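Local coordinates for chitinase A (Pteris ryukyuensis, PDB 4RL3), which probably cleaves the glycosidic links of chitin as a class III, family 18 glycoside hydrolase, this chain being its catalytic domain, at residues A[93-96]-A[97-100]; A[142-145]-A[146-150]; A[256-259]-A[260-263]. One frame throughout, in Å; residues are numbered along the deposited sequence.

Interaction 1 of 3, residues A[93-96]-A[97-100]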
loop_
_atom_site.group_PDB
_atom_site.type_symbol
_atom_site.label_atom_id
_atom_site.label_comp_id
_atom_site.label_asym_id
_atom_site.label_seq_id
_atom_site.Cartn_x
_atom_site.Cartn_y
_atom_site.Cartn_z
ATOM N N ALA A 93 -2.809 18.583 -9.988
ATOM C CA ALA A 93 -2.419 18.404 -11.376
ATOM C C ALA A 93 -2.592 19.715 -12.119
ATOM O O ALA A 93 -3.614 20.383 -11.972
ATOM C CB ALA A 93 -3.284 17.336 -12.031
ATOM N N THR A 94 -1.603 20.062 -12.929
ATOM C CA THR A 94 -1.699 21.236 -13.810
ATOM C C THR A 94 -2.797 21.013 -14.847
ATOM O O THR A 94 -3.620 21.898 -15.099
ATOM C CB THR A 94 -0.346 21.493 -14.514
ATOM O OG1 THR A 94 0.654 21.764 -13.520
ATOM C CG2 THR A 94 -0.443 22.671 -15.488
ATOM N N SER A 95 -2.765 19.827 -15.449
ATOM C CA SER A 95 -3.814 19.302 -16.303
ATOM C C SER A 95 -3.771 17.796 -16.150
ATOM O O SER A 95 -2.733 17.234 -15.754
ATOM C CB SER A 95 -3.579 19.676 -17.769
ATOM O OG SER A 95 -2.446 19.002 -18.295
ATOM N N VAL A 96 -4.875 17.138 -16.466
ATOM C CA VAL A 96 -4.930 15.683 -16.377
ATOM C C VAL A 96 -3.868 15.070 -17.289
ATOM O O VAL A 96 -3.098 14.211 -16.872
ATOM C CB VAL A 96 -6.331 15.136 -16.715
ATOM C CG1 VAL A 96 -6.306 13.623 -16.872
ATOM C CG2 VAL A 96 -7.328 15.554 -15.654
ATOM N N SER A 97 -3.821 15.522 -18.537
ATOM C CA SER A 97 -2.926 14.910 -19.501
ATOM C C SER A 97 -1.460 15.081 -19.132
ATOM O O SER A 97 -0.662 14.152 -19.314
ATOM C CB SER A 97 -3.185 15.436 -20.915
ATOM O OG SER A 97 -2.875 16.810 -21.019
ATOM N N SER A 98 -1.091 16.250 -18.617
ATOM C CA SER A 98 0.312 16.500 -18.280
ATOM C C SER A 98 0.717 15.735 -17.021
ATOM O O SER A 98 1.830 15.198 -16.951
ATOM C CB SER A 98 0.638 17.990 -18.164
ATOM O OG SER A 98 -0.071 18.629 -17.125
ATOM N N TRP A 99 -0.182 15.667 -16.041
ATOM C CA TRP A 99 0.101 14.891 -14.829
ATOM C C TRP A 99 0.302 13.413 -15.208
ATOM O O TRP A 99 1.284 12.770 -14.792
ATOM C CB TRP A 99 -1.009 15.065 -13.761
ATOM C CG TRP A 99 -0.619 14.468 -12.424
ATOM C CD1 TRP A 99 -0.073 15.129 -11.368
ATOM C CD2 TRP A 99 -0.710 13.089 -12.031
ATOM N NE1 TRP A 99 0.196 14.253 -10.343
ATOM C CE2 TRP A 99 -0.190 12.997 -10.722
ATOM C CE3 TRP A 99 -1.186 11.931 -12.650
ATOM C CZ2 TRP A 99 -0.125 11.793 -10.024
ATOM C CZ3 TRP A 99 -1.121 10.725 -11.956
ATOM C CH2 TRP A 99 -0.603 10.668 -10.650
ATOM N N VAL A 100 -0.626 12.876 -15.997
ATOM C CA VAL A 100 -0.549 11.480 -16.386
ATOM C C VAL A 100 0.746 11.191 -17.154
ATOM O O VAL A 100 1.410 10.199 -16.881
ATOM C CB VAL A 100 -1.784 11.065 -17.214
ATOM C CG1 VAL A 100 -1.571 9.717 -17.883
ATOM C CG2 VAL A 100 -3.025 11.047 -16.321
#
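The chain enters a helix at S95, where two successive i to i+4 bonds start the spiral: W99 N to S95 O, 3.0 Å and fairly straight, and V100 N to V96 O, 2.9 Å. S95 OG meets S98 OG at 2.7 Å in a short hydrogen bond that either hydroxyl could donate. Both serines hold OG between the backbone N and the carbonyl carbon (chi1 68° and 63°), and this brings the two oxygens together. S95 is the N-cap of helix 96-114. This helix follows strand 73-81 of the TIM barrel, after a long connection, and precedes the parallel strand 118-123. N46 ND2 also binds S98 OG, and N46 OD1 takes the N-H of T94, so N46, from another loop, holds both the residue before the cap and the first turn. A93 CB lies 3.7 Å from W99 CB and 3.9 Å from W99 CG. The indole then leads away from A93. Its NE1 is bonded to D37 OD2, and its ring meets F91 with the planes at about 45°. V96 CG1 and V100 CG2 touch loosely along the helix at 4.2 Å, and V96 also packs on S136 and Q140 of helix 131-147.

Interaction 2 of 3, residues A[142-145]-A[146-150]. With EDO (1,2-ethanediol), chain D.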
loop_
_atom_site.group_PDB
_atom_site.type_symbol
_atom_site.label_atom_id
_atom_site.label_comp_id
_atom_site.label_asym_id
_atom_site.label_seq_id
_atom_site.Cartn_x
_atom_site.Cartn_y
_atom_site.Cartn_z
ATOM N N ILE A 142 -2.631 3.834 -13.914
ATOM C CA ILE A 142 -2.616 2.383 -13.709
ATOM C C ILE A 142 -2.829 1.636 -15.027
ATOM O O ILE A 142 -2.145 0.654 -15.327
ATOM C CB ILE A 142 -3.672 1.943 -12.671
ATOM C CG1 ILE A 142 -3.319 2.489 -11.296
ATOM C CG2 ILE A 142 -3.773 0.430 -12.627
ATOM C CD1 ILE A 142 -4.438 2.355 -10.278
ATOM N N THR A 143 -3.781 2.119 -15.817
ATOM C CA THR A 143 -4.138 1.480 -17.074
ATOM C C THR A 143 -2.943 1.481 -18.025
ATOM O O THR A 143 -2.626 0.453 -18.642
ATOM C CB THR A 143 -5.348 2.185 -17.720
ATOM O OG1 THR A 143 -6.492 2.026 -16.874
ATOM C CG2 THR A 143 -5.646 1.626 -19.102
ATOM N N GLN A 144 -2.249 2.608 -18.114
ATOM C CA GLN A 144 -1.065 2.688 -18.967
ATOM C C GLN A 144 0.089 1.821 -18.464
ATOM O O GLN A 144 0.758 1.167 -19.264
ATOM C CB GLN A 144 -0.580 4.121 -19.106
ATOM C CG GLN A 144 -1.440 4.995 -19.990
ATOM C CD GLN A 144 -0.735 6.281 -20.403
ATOM O OE1 GLN A 144 0.468 6.294 -20.690
ATOM N NE2 GLN A 144 -1.493 7.346 -20.494
ATOM N N LEU A 145 0.355 1.818 -17.156
ATOM C CA LEU A 145 1.445 0.988 -16.650
ATOM C C LEU A 145 1.171 -0.492 -16.890
ATOM O O LEU A 145 2.111 -1.243 -17.156
ATOM C CB LEU A 145 1.715 1.248 -15.172
ATOM C CG LEU A 145 2.330 2.611 -14.830
ATOM C CD1 LEU A 145 2.359 2.771 -13.323
ATOM C CD2 LEU A 145 3.730 2.803 -15.396
ATOM N N LYS A 146 -0.096 -0.906 -16.804
ATOM C CA LYS A 146 -0.476 -2.280 -17.113
ATOM C C LYS A 146 -0.330 -2.584 -18.600
ATOM O O LYS A 146 0.274 -3.600 -18.973
ATOM C CB LYS A 146 -1.901 -2.577 -16.633
ATOM C CG LYS A 146 -2.023 -2.742 -15.122
ATOM C CD LYS A 146 -1.420 -4.033 -14.625
ATOM C CE LYS A 146 -1.633 -4.215 -13.127
ATOM N NZ LYS A 146 -3.045 -4.582 -12.801
ATOM N N ALA A 147 -0.855 -1.701 -19.441
ATOM C CA ALA A 147 -0.823 -1.922 -20.893
ATOM C C ALA A 147 0.612 -1.941 -21.413
ATOM O O ALA A 147 0.949 -2.728 -22.320
ATOM C CB ALA A 147 -1.637 -0.860 -21.606
ATOM N N ASN A 148 1.463 -1.106 -20.814
ATOM C CA ASN A 148 2.869 -1.015 -21.204
ATOM C C ASN A 148 3.714 -2.169 -20.644
ATOM O O ASN A 148 4.913 -2.218 -20.901
ATOM C CB ASN A 148 3.476 0.318 -20.740
ATOM C CG ASN A 148 2.848 1.544 -21.405
ATOM O OD1 ASN A 148 2.072 1.447 -22.370
ATOM N ND2 ASN A 148 3.188 2.721 -20.881
ATOM N N ASN A 149 3.096 -3.072 -19.874
ATOM C CA ASN A 149 3.774 -4.215 -19.254
ATOM C C ASN A 149 4.848 -3.811 -18.245
ATOM O O ASN A 149 5.834 -4.526 -18.043
ATOM C CB ASN A 149 4.340 -5.139 -20.337
ATOM C CG ASN A 149 3.286 -5.532 -21.355
ATOM O OD1 ASN A 149 2.210 -5.996 -20.981
ATOM N ND2 ASN A 149 3.567 -5.317 -22.638
ATOM N N VAL A 150 4.631 -2.676 -17.586
ATOM C CA VAL A 150 5.602 -2.121 -16.654
ATOM C C VAL A 150 5.392 -2.669 -15.231
ATOM O O VAL A 150 6.360 -2.810 -14.455
ATOM C CB VAL A 150 5.530 -0.573 -16.642
ATOM C CG1 VAL A 150 6.440 0.013 -15.576
ATOM C CG2 VAL A 150 5.901 -0.006 -18.004
HETATM C C1 EDO D . -4.272 -7.949 -14.105
HETATM O O1 EDO D . -3.253 -7.572 -13.184
HETATM C C2 EDO D . -5.245 -6.793 -14.293
HETATM O O2 EDO D . -4.616 -5.707 -14.985
#
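K146 runs back along the last turns of helix 131-147, over the carbonyl of I142. Its CB lies 3.5 Å from I142 O and its CG 3.4 Å from that same oxygen, which also accepts the K146 backbone N-H. A bend at chi2 (-72°) turns the chain off the helix. CD passes 3.6 Å from O2 of a 1,2-ethanediol, probably left from the crystallisation liquor. CE comes 3.7 Å from the diol O1. NZ then bonds to both hydroxyls, with O2 at 2.9 Å and O1 at 3.0 Å. The ammonium also forms a salt bridge with D178 OD2 and a hydrogen bond to V176 O. D178 OD1 binds the diol in turn, so the small molecule bridges the ion pair. The helix ends just beyond in a Schellman motif. N149 has positive phi (63°), V150 N bonds to L145 O at 2.9 Å, and N149 N bonds to K146 O. The reversal brings V150 CG1 to 3.9 Å from L145 CD2, an apolar contact that closes the helix end. The helix is the crossover of the beta-alpha-beta unit between strands 118-123 and 153-156. I142 and L145 rest on I121 and I119 of strand 118-123, while Q144, L145 and V150 pack against helix 96-114.

Interaction 3 of 3, residues A[256-259]-A[260-263]; sequences SSAK and FQYE
Q261 reaches back over the turn to A258, and Y262 comes up beside it to touch the A258 methyl. The Q261 amide NE2 donates to A258 O at 2.9 Å, with an N-H...O angle of 170°. The donor lies in the carbonyl plane on a lone pair, and A258 O lies almost in the plane of the Q261 amide. The bond thus lies in both planes, while the two groups are twisted about it. Q261 CG sits between its backbone N and carbonyl carbon (chi1 69°), and the chain is extended beyond it, which carries the amide to the turn. The CG of Q261 also sits over the centre of the Y262 ring, 4.0 Å above its plane. A258 CB meets Y262 CE2 at 3.9 Å.

The backbone here is a type II' beta turn from A258 to Q261, with K259 at positive phi (50°) and F260 as the N-cap. A water joins the turn to the first turn of the helix: it donates to K259 O (2.7 Å) and E263 OE2 (2.8 Å) and accepts from Y262 N (3.0 Å). The other carboxylate oxygen, E263 OE1, is bonded to S253 OG. K259 heads away from the turn, where NZ binds Y254 O and makes a cation-pi contact with the Y254 ring.

The turn leads into helix 261-271, the last of the chain. F260 packs on helix 250-254 and on the loop at D19, V20 and P21, and Y262 leans on P226 and L230 of helix 226-238.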
loop_
_atom_site.group_PDB
_atom_site.type_symbol
_atom_site.label_atom_id
_atom_site.label_comp_id
_atom_site.label_asym_id
_atom_site.label_seq_id
_atom_site.Cartn_x
_atom_site.Cartn_y
_atom_site.Cartn_z
ATOM N N SER A 256 9.167 -0.875 17.476
ATOM C CA SER A 256 8.238 -1.329 18.513
ATOM C C SER A 256 8.864 -2.359 19.455
ATOM O O SER A 256 9.817 -3.058 19.094
ATOM C CB SER A 256 6.991 -1.940 17.871
ATOM O OG SER A 256 7.229 -3.258 17.394
ATOM N N SER A 257 8.294 -2.490 20.651
ATOM C CA SER A 257 8.763 -3.511 21.581
ATOM C C SER A 257 8.410 -4.926 21.088
ATOM O O SER A 257 9.160 -5.876 21.338
ATOM C CB SER A 257 8.214 -3.266 22.989
ATOM O OG SER A 257 6.814 -3.280 22.985
ATOM N N ALA A 258 7.309 -5.053 20.348
ATOM C CA ALA A 258 6.878 -6.352 19.827
ATOM C C ALA A 258 7.721 -6.818 18.643
ATOM O O ALA A 258 7.647 -7.980 18.253
ATOM C CB ALA A 258 5.404 -6.326 19.432
ATOM N N LYS A 259 8.515 -5.918 18.078
ATOM C CA LYS A 259 9.320 -6.217 16.899
ATOM C C LYS A 259 8.447 -6.862 15.798
ATOM O O LYS A 259 7.362 -6.329 15.518
ATOM C CB LYS A 259 10.602 -6.973 17.284
ATOM C CG LYS A 259 11.562 -6.114 18.117
ATOM C CD LYS A 259 12.147 -4.973 17.290
ATOM C CE LYS A 259 13.345 -4.289 17.935
ATOM N NZ LYS A 259 14.175 -3.577 16.922
ATOM N N PHE A 260 8.878 -7.961 15.182
ATOM C CA PHE A 260 8.202 -8.478 13.990
ATOM C C PHE A 260 7.362 -9.734 14.213
ATOM O O PHE A 260 7.068 -10.459 13.267
ATOM C CB PHE A 260 9.219 -8.723 12.872
ATOM C CG PHE A 260 9.886 -7.472 12.374
ATOM C CD1 PHE A 260 9.333 -6.750 11.317
ATOM C CD2 PHE A 260 11.062 -7.015 12.943
ATOM C CE1 PHE A 260 9.945 -5.599 10.845
ATOM C CE2 PHE A 260 11.670 -5.858 12.475
ATOM C CZ PHE A 260 11.117 -5.158 11.423
ATOM N N GLN A 261 6.954 -9.985 15.451
ATOM C CA GLN A 261 6.214 -11.207 15.736
ATOM C C GLN A 261 4.874 -11.271 15.017
ATOM O O GLN A 261 4.430 -12.354 14.639
ATOM C CB GLN A 261 6.036 -11.432 17.240
ATOM C CG GLN A 261 5.116 -10.459 17.960
ATOM C CD GLN A 261 5.273 -10.567 19.464
ATOM O OE1 GLN A 261 4.665 -11.429 20.109
ATOM N NE2 GLN A 261 6.107 -9.709 20.027
ATOM N N TYR A 262 4.225 -10.132 14.801
ATOM C CA TYR A 262 2.918 -10.156 14.138
ATOM C C TYR A 262 3.013 -10.345 12.615
ATOM O O TYR A 262 2.124 -10.949 12.014
ATOM C CB TYR A 262 2.110 -8.914 14.503
ATOM C CG TYR A 262 1.813 -8.848 15.974
ATOM C CD1 TYR A 262 1.085 -9.859 16.596
ATOM C CD2 TYR A 262 2.265 -7.790 16.753
ATOM C CE1 TYR A 262 0.804 -9.812 17.947
ATOM C CE2 TYR A 262 1.982 -7.736 18.110
ATOM C CZ TYR A 262 1.255 -8.748 18.694
ATOM O OH TYR A 262 0.979 -8.689 20.045
ATOM N N GLU A 263 4.107 -9.883 12.007
ATOM C CA GLU A 263 4.390 -10.201 10.604
ATOM C C GLU A 263 4.439 -11.712 10.425
ATOM O O GLU A 263 3.879 -12.270 9.477
ATOM C CB GLU A 263 5.741 -9.624 10.171
ATOM C CG GLU A 263 5.752 -8.160 9.744
ATOM C CD GLU A 263 5.719 -7.162 10.889
ATOM O OE1 GLU A 263 5.771 -5.949 10.597
ATOM O OE2 GLU A 263 5.651 -7.549 12.082
HETATM O O HOH W 1 4.965 -7.267 14.758
#

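Interactions 1 and 2 are neighbours in the helical layer round the barrel, with centres about 17 Å apart. They sit on adjacent helices, 96-114 and 131-147, and touch where V100 CG1 packs on Q144 NE2 at 3.5 Å. Each is partly buried, with an apolar side against the other helix. One marks a helix start, where two serine hydroxyls bond to each other; the other a helix end, closed by backbone bonds and an apolar pair. Interaction 3 lies across the chain's centre from both, about 41 Å and 36 Å away between centres. It is a surface contact before the C-terminal helix, and joins turn to helix by a hydrogen bond from a side-chain amide and a bridging water.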